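Succinoglycan biosynthesis protein (PDB 2QGM) is of unproven function but is probably an erythromycin esterase-like hydrolase, perhaps linked to succinoglycan biosynthesis. Local coordinates at residues Y99-M104 against K300-A305; R95-L100 against I146-W151. All blocks are in the same frame, centred on the assembly; numbering follows the deposited sequence.

Interaction 1. Residues Y99-M104 against K300-A305; sequences YLVTEM and KTMVWA
The side chain of M302, a selenomethionine, leaves strand 301-304 and reaches across to L100 and V101 on the C-terminal part of helix 87-104. Its CB points toward the helix. With CG anti to the carbonyl carbon (chi1 -61°), the chain then runs past L100 in the opposite sense, and M302 CG lies 3.7 Å from L100 CD1. M302 SE comes next, 3.9 Å from the same L100 CD1 and a similar distance from L100 CB, so L100 CB and CD1 both face the selenium. Beyond SE the chain bends, and the terminal methyl M302 CE meets V101 CG2 at 3.7 Å, the two side chains crossing at about a right angle. Beside M104 the contact turns polar: the extended chain of K300 carries NZ to the backbone O of M104 at 2.8 Å. This hydrogen bond makes an angle of 153° at the oxygen, and the donor is tilted 21° from the carbonyl plane. The aliphatic CD of K300 also passes 3.3 Å from M104 O. The contact is a helix laid on a mainly parallel sheet: strand 301-304 runs between strands 76-79 and 108-111, while helix 143-157 touches V101 and helix 65-71 packs on M104.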
loop_
_atom_site.group_PDB
_atom_site.type_symbol
_atom_site.label_atom_id
_atom_site.label_comp_id
_atom_site.label_asym_id
_atom_site.label_seq_id
_atom_site.Cartn_x
_atom_site.Cartn_y
_atom_site.Cartn_z
ATOM N N TYR A 99 -11.387 10.171 -6.368
ATOM C CA TYR A 99 -12.530 9.674 -7.128
ATOM C C TYR A 99 -13.237 8.544 -6.372
ATOM O O TYR A 99 -14.462 8.539 -6.250
ATOM C CB TYR A 99 -12.074 9.174 -8.501
ATOM C CG TYR A 99 -13.197 8.601 -9.331
ATOM C CD1 TYR A 99 -14.160 9.426 -9.905
ATOM C CD2 TYR A 99 -13.310 7.224 -9.520
ATOM C CE1 TYR A 99 -15.209 8.889 -10.655
ATOM C CE2 TYR A 99 -14.352 6.682 -10.260
ATOM C CZ TYR A 99 -15.299 7.516 -10.823
ATOM O OH TYR A 99 -16.352 6.977 -11.531
ATOM N N LEU A 100 -12.466 7.588 -5.857
ATOM C CA LEU A 100 -13.050 6.470 -5.110
ATOM C C LEU A 100 -13.824 6.947 -3.883
ATOM O O LEU A 100 -14.897 6.432 -3.571
ATOM C CB LEU A 100 -11.956 5.495 -4.655
ATOM C CG LEU A 100 -11.252 4.682 -5.742
ATOM C CD1 LEU A 100 -10.284 3.719 -5.088
ATOM C CD2 LEU A 100 -12.266 3.926 -6.586
ATOM N N VAL A 101 -13.285 7.938 -3.183
ATOM C CA VAL A 101 -13.949 8.446 -1.988
ATOM C C VAL A 101 -15.221 9.231 -2.311
ATOM O O VAL A 101 -16.288 8.952 -1.761
ATOM C CB VAL A 101 -12.994 9.347 -1.152
ATOM C CG1 VAL A 101 -13.753 10.021 -0.025
ATOM C CG2 VAL A 101 -11.879 8.515 -0.557
ATOM N N THR A 102 -15.103 10.184 -3.227
ATOM C CA THR A 102 -16.220 11.040 -3.597
ATOM C C THR A 102 -17.291 10.446 -4.512
ATOM O O THR A 102 -18.458 10.836 -4.419
ATOM C CB THR A 102 -15.716 12.334 -4.257
ATOM O OG1 THR A 102 -15.028 12.006 -5.468
ATOM C CG2 THR A 102 -14.773 13.081 -3.334
ATOM N N GLU A 103 -16.915 9.522 -5.390
ATOM C CA GLU A 103 -17.875 8.933 -6.333
ATOM C C GLU A 103 -18.224 7.453 -6.123
ATOM O O GLU A 103 -19.239 6.978 -6.639
ATOM C CB GLU A 103 -17.358 9.112 -7.772
ATOM C CG GLU A 103 -17.184 10.560 -8.230
ATOM C CD GLU A 103 -18.471 11.367 -8.148
ATOM O OE1 GLU A 103 -19.547 10.805 -8.426
ATOM O OE2 GLU A 103 -18.406 12.567 -7.816
HETATM N N MSE A 104 -17.403 6.727 -5.367
HETATM C CA MSE A 104 -17.658 5.307 -5.164
HETATM C C MSE A 104 -17.789 4.829 -3.720
HETATM O O MSE A 104 -17.791 3.627 -3.454
HETATM C CB MSE A 104 -16.582 4.492 -5.888
HETATM C CG MSE A 104 -16.642 4.632 -7.399
HETATM SE SE MSE A 104 -15.489 3.384 -8.290
HETATM C CE MSE A 104 -16.451 1.760 -7.872
ATOM N N LYS A 300 -15.899 0.975 2.235
ATOM C CA LYS A 300 -15.046 0.278 1.277
ATOM C C LYS A 300 -13.595 0.629 1.583
ATOM O O LYS A 300 -13.307 1.699 2.118
ATOM C CB LYS A 300 -15.401 0.680 -0.154
ATOM C CG LYS A 300 -16.816 0.318 -0.570
ATOM C CD LYS A 300 -17.067 0.799 -1.990
ATOM C CE LYS A 300 -18.425 0.379 -2.500
ATOM N NZ LYS A 300 -18.688 1.011 -3.820
ATOM N N THR A 301 -12.687 -0.275 1.221
ATOM C CA THR A 301 -11.268 -0.112 1.515
ATOM C C THR A 301 -10.292 -0.013 0.360
ATOM O O THR A 301 -10.332 -0.786 -0.595
ATOM C CB THR A 301 -10.786 -1.260 2.407
ATOM O OG1 THR A 301 -11.611 -1.307 3.570
ATOM C CG2 THR A 301 -9.335 -1.056 2.822
HETATM N N MSE A 302 -9.396 0.958 0.480
HETATM C CA MSE A 302 -8.360 1.190 -0.509
HETATM C C MSE A 302 -7.026 0.784 0.107
HETATM O O MSE A 302 -6.736 1.134 1.248
HETATM C CB MSE A 302 -8.303 2.669 -0.880
HETATM C CG MSE A 302 -9.579 3.235 -1.501
HETATM SE SE MSE A 302 -9.541 5.188 -1.508
HETATM C CE MSE A 302 -9.964 5.447 0.349
ATOM N N VAL A 303 -6.225 0.033 -0.639
ATOM C CA VAL A 303 -4.911 -0.375 -0.159
ATOM C C VAL A 303 -3.861 0.301 -1.045
ATOM O O VAL A 303 -3.733 0.003 -2.234
ATOM C CB VAL A 303 -4.735 -1.907 -0.207
ATOM C CG1 VAL A 303 -3.304 -2.295 0.208
ATOM C CG2 VAL A 303 -5.746 -2.555 0.725
ATOM N N TRP A 304 -3.139 1.243 -0.451
ATOM C CA TRP A 304 -2.095 1.990 -1.146
ATOM C C TRP A 304 -0.757 1.359 -0.794
ATOM O O TRP A 304 -0.356 1.346 0.372
ATOM C CB TRP A 304 -2.121 3.452 -0.690
ATOM C CG TRP A 304 -1.014 4.317 -1.236
ATOM C CD1 TRP A 304 0.330 4.125 -1.097
ATOM C CD2 TRP A 304 -1.170 5.560 -1.937
ATOM N NE1 TRP A 304 1.020 5.177 -1.662
ATOM C CE2 TRP A 304 0.121 6.069 -2.184
ATOM C CE3 TRP A 304 -2.281 6.293 -2.377
ATOM C CZ2 TRP A 304 0.337 7.281 -2.851
ATOM C CZ3 TRP A 304 -2.068 7.498 -3.040
ATOM C CH2 TRP A 304 -0.768 7.979 -3.270
ATOM N N ALA A 305 -0.057 0.837 -1.793
ATOM C CA ALA A 305 1.231 0.200 -1.538
ATOM C C ALA A 305 1.964 0.040 -2.852
ATOM O O ALA A 305 1.453 0.419 -3.899
ATOM C CB ALA A 305 1.007 -1.169 -0.893
#

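Interaction 2. Residues R95-L100 against I146-W151; sequences RLVKYL and IAMIEW
V97 and K98 meet M148 and W151 where two nearly parallel helices, 87-104 and 143-157, lie side by side against the mainly parallel sheet of an alpha/beta fold. Their segment axes are 10.9 Å apart and inclined by only 17°, so side chains have to span the gap. The inner part, facing the sheet, is apolar. V97 CG2 touches the selenium of the selenomethionine M148 at 4.1 Å, the side chains crossing at about a right angle, and V97 CG1 lies 4.2 Å from W151 CZ3. F109 and W304 from the strands beneath also pack on both V97 and M148, completing a buried cluster.

The outer part is partly exposed yet approaches more closely. K98 lies across the W151 indole, its CG over one face of the six-membered ring, 3.9 Å from the centroid and 27° off the normal, in a CH-pi contact. The ring reaches this position with W151 CG anti to the backbone N (chi1 167°). From CG the extended K98 chain continues outward past the NE1 rim of the indole, and its NZ makes a weak hydrogen bond to the backbone O of P57. On the way, K98 CE passes 3.4 Å from W151 NE1.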
loop_
_atom_site.group_PDB
_atom_site.type_symbol
_atom_site.label_atom_id
_atom_site.label_comp_id
_atom_site.label_asym_id
_atom_site.label_seq_id
_atom_site.Cartn_x
_atom_site.Cartn_y
_atom_site.Cartn_z
ATOM N N ARG A 95 -5.460 11.423 -7.294
ATOM C CA ARG A 95 -6.665 11.680 -8.079
ATOM C C ARG A 95 -7.591 10.465 -7.988
ATOM O O ARG A 95 -8.792 10.606 -7.771
ATOM C CB ARG A 95 -6.302 11.980 -9.542
ATOM C CG ARG A 95 -7.485 12.213 -10.466
ATOM C CD ARG A 95 -7.012 12.728 -11.824
ATOM N NE ARG A 95 -8.060 12.682 -12.842
ATOM C CZ ARG A 95 -9.107 13.499 -12.887
ATOM N NH1 ARG A 95 -9.258 14.451 -11.973
ATOM N NH2 ARG A 95 -10.017 13.355 -13.844
ATOM N N LEU A 96 -7.021 9.270 -8.135
ATOM C CA LEU A 96 -7.793 8.033 -8.053
ATOM C C LEU A 96 -8.465 7.884 -6.685
ATOM O O LEU A 96 -9.634 7.535 -6.604
ATOM C CB LEU A 96 -6.887 6.824 -8.313
ATOM C CG LEU A 96 -7.003 6.048 -9.630
ATOM C CD1 LEU A 96 -7.583 6.917 -10.737
ATOM C CD2 LEU A 96 -5.625 5.500 -10.002
ATOM N N VAL A 97 -7.719 8.144 -5.618
ATOM C CA VAL A 97 -8.252 8.057 -4.261
ATOM C C VAL A 97 -9.426 9.020 -4.121
ATOM O O VAL A 97 -10.503 8.654 -3.644
ATOM C CB VAL A 97 -7.156 8.408 -3.204
ATOM C CG1 VAL A 97 -7.786 8.557 -1.816
ATOM C CG2 VAL A 97 -6.077 7.322 -3.187
ATOM N N LYS A 98 -9.233 10.254 -4.567
ATOM C CA LYS A 98 -10.298 11.244 -4.471
ATOM C C LYS A 98 -11.560 10.780 -5.202
ATOM O O LYS A 98 -12.678 10.968 -4.712
ATOM C CB LYS A 98 -9.813 12.583 -5.030
ATOM C CG LYS A 98 -10.695 13.752 -4.638
ATOM C CD LYS A 98 -10.103 15.068 -5.112
ATOM C CE LYS A 98 -10.964 16.235 -4.689
ATOM N NZ LYS A 98 -10.464 17.500 -5.282
ATOM N N TYR A 99 -11.387 10.171 -6.368
ATOM C CA TYR A 99 -12.530 9.674 -7.128
ATOM C C TYR A 99 -13.237 8.544 -6.372
ATOM O O TYR A 99 -14.462 8.539 -6.250
ATOM C CB TYR A 99 -12.074 9.174 -8.501
ATOM C CG TYR A 99 -13.197 8.601 -9.331
ATOM C CD1 TYR A 99 -14.160 9.426 -9.905
ATOM C CD2 TYR A 99 -13.310 7.224 -9.520
ATOM C CE1 TYR A 99 -15.209 8.889 -10.655
ATOM C CE2 TYR A 99 -14.352 6.682 -10.260
ATOM C CZ TYR A 99 -15.299 7.516 -10.823
ATOM O OH TYR A 99 -16.352 6.977 -11.531
ATOM N N LEU A 100 -12.466 7.588 -5.857
ATOM C CA LEU A 100 -13.050 6.470 -5.110
ATOM C C LEU A 100 -13.824 6.947 -3.883
ATOM O O LEU A 100 -14.897 6.432 -3.571
ATOM C CB LEU A 100 -11.956 5.495 -4.655
ATOM C CG LEU A 100 -11.252 4.682 -5.742
ATOM C CD1 LEU A 100 -10.284 3.719 -5.088
ATOM C CD2 LEU A 100 -12.266 3.926 -6.586
ATOM N N ILE A 146 1.706 14.540 0.642
ATOM C CA ILE A 146 1.212 15.421 1.685
ATOM C C ILE A 146 -0.004 16.195 1.200
ATOM O O ILE A 146 -0.907 16.477 1.975
ATOM C CB ILE A 146 2.315 16.374 2.151
ATOM C CG1 ILE A 146 3.411 15.552 2.830
ATOM C CG2 ILE A 146 1.739 17.416 3.103
ATOM C CD1 ILE A 146 4.648 16.323 3.169
ATOM N N ALA A 147 -0.038 16.505 -0.092
ATOM C CA ALA A 147 -1.176 17.221 -0.659
ATOM C C ALA A 147 -2.426 16.359 -0.521
ATOM O O ALA A 147 -3.511 16.875 -0.270
ATOM C CB ALA A 147 -0.925 17.545 -2.126
HETATM N N MSE A 148 -2.271 15.046 -0.670
HETATM C CA MSE A 148 -3.407 14.133 -0.543
HETATM C C MSE A 148 -3.863 14.064 0.906
HETATM O O MSE A 148 -5.055 14.105 1.181
HETATM C CB MSE A 148 -3.041 12.734 -1.043
HETATM C CG MSE A 148 -4.102 11.662 -0.793
HETATM SE SE MSE A 148 -3.502 9.950 -1.421
HETATM C CE MSE A 148 -2.066 9.633 -0.171
ATOM N N ILE A 149 -2.912 13.975 1.831
ATOM C CA ILE A 149 -3.252 13.904 3.237
ATOM C C ILE A 149 -4.028 15.154 3.655
ATOM O O ILE A 149 -4.966 15.077 4.446
ATOM C CB ILE A 149 -1.981 13.739 4.091
ATOM C CG1 ILE A 149 -1.298 12.425 3.716
ATOM C CG2 ILE A 149 -2.326 13.794 5.577
ATOM C CD1 ILE A 149 0.023 12.172 4.402
ATOM N N GLU A 150 -3.651 16.302 3.107
ATOM C CA GLU A 150 -4.352 17.536 3.432
ATOM C C GLU A 150 -5.783 17.491 2.897
ATOM O O GLU A 150 -6.714 17.925 3.570
ATOM C CB GLU A 150 -3.600 18.737 2.869
ATOM C CG GLU A 150 -2.251 18.926 3.539
ATOM C CD GLU A 150 -1.463 20.059 2.934
ATOM O OE1 GLU A 150 -1.385 20.114 1.689
ATOM O OE2 GLU A 150 -0.920 20.886 3.697
ATOM N N TRP A 151 -5.957 16.955 1.693
ATOM C CA TRP A 151 -7.296 16.837 1.130
ATOM C C TRP A 151 -8.162 15.950 2.023
ATOM O O TRP A 151 -9.339 16.228 2.257
ATOM C CB TRP A 151 -7.258 16.229 -0.272
ATOM C CG TRP A 151 -8.623 15.828 -0.722
ATOM C CD1 TRP A 151 -9.633 16.659 -1.096
ATOM C CD2 TRP A 151 -9.177 14.503 -0.703
ATOM N NE1 TRP A 151 -10.787 15.941 -1.303
ATOM C CE2 TRP A 151 -10.534 14.615 -1.069
ATOM C CE3 TRP A 151 -8.658 13.235 -0.409
ATOM C CZ2 TRP A 151 -11.384 13.506 -1.144
ATOM C CZ3 TRP A 151 -9.506 12.131 -0.485
ATOM C CH2 TRP A 151 -10.852 12.279 -0.849
#

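In the fold
From the N terminus, strand 76-79 leads into helix 87-104, the starting point of both contacts. Interaction 2 closes first, when helix 143-157 returns beside it after 45 intervening residues that include strand 108-111. Interaction 1 closes much later, after 195 residues rich in helix, when strand 301-304 joins the sheet. Both closures start from the same overlapping part of helix 87-104, sharing Y99 and L100, and the shorter falls within the longer except for its first few residues. Their centres are 9 Å apart, and they join directly: V97 packs on M302, and V101 on W151. Together they tie two neighbouring helices to strand 301-304 beneath them.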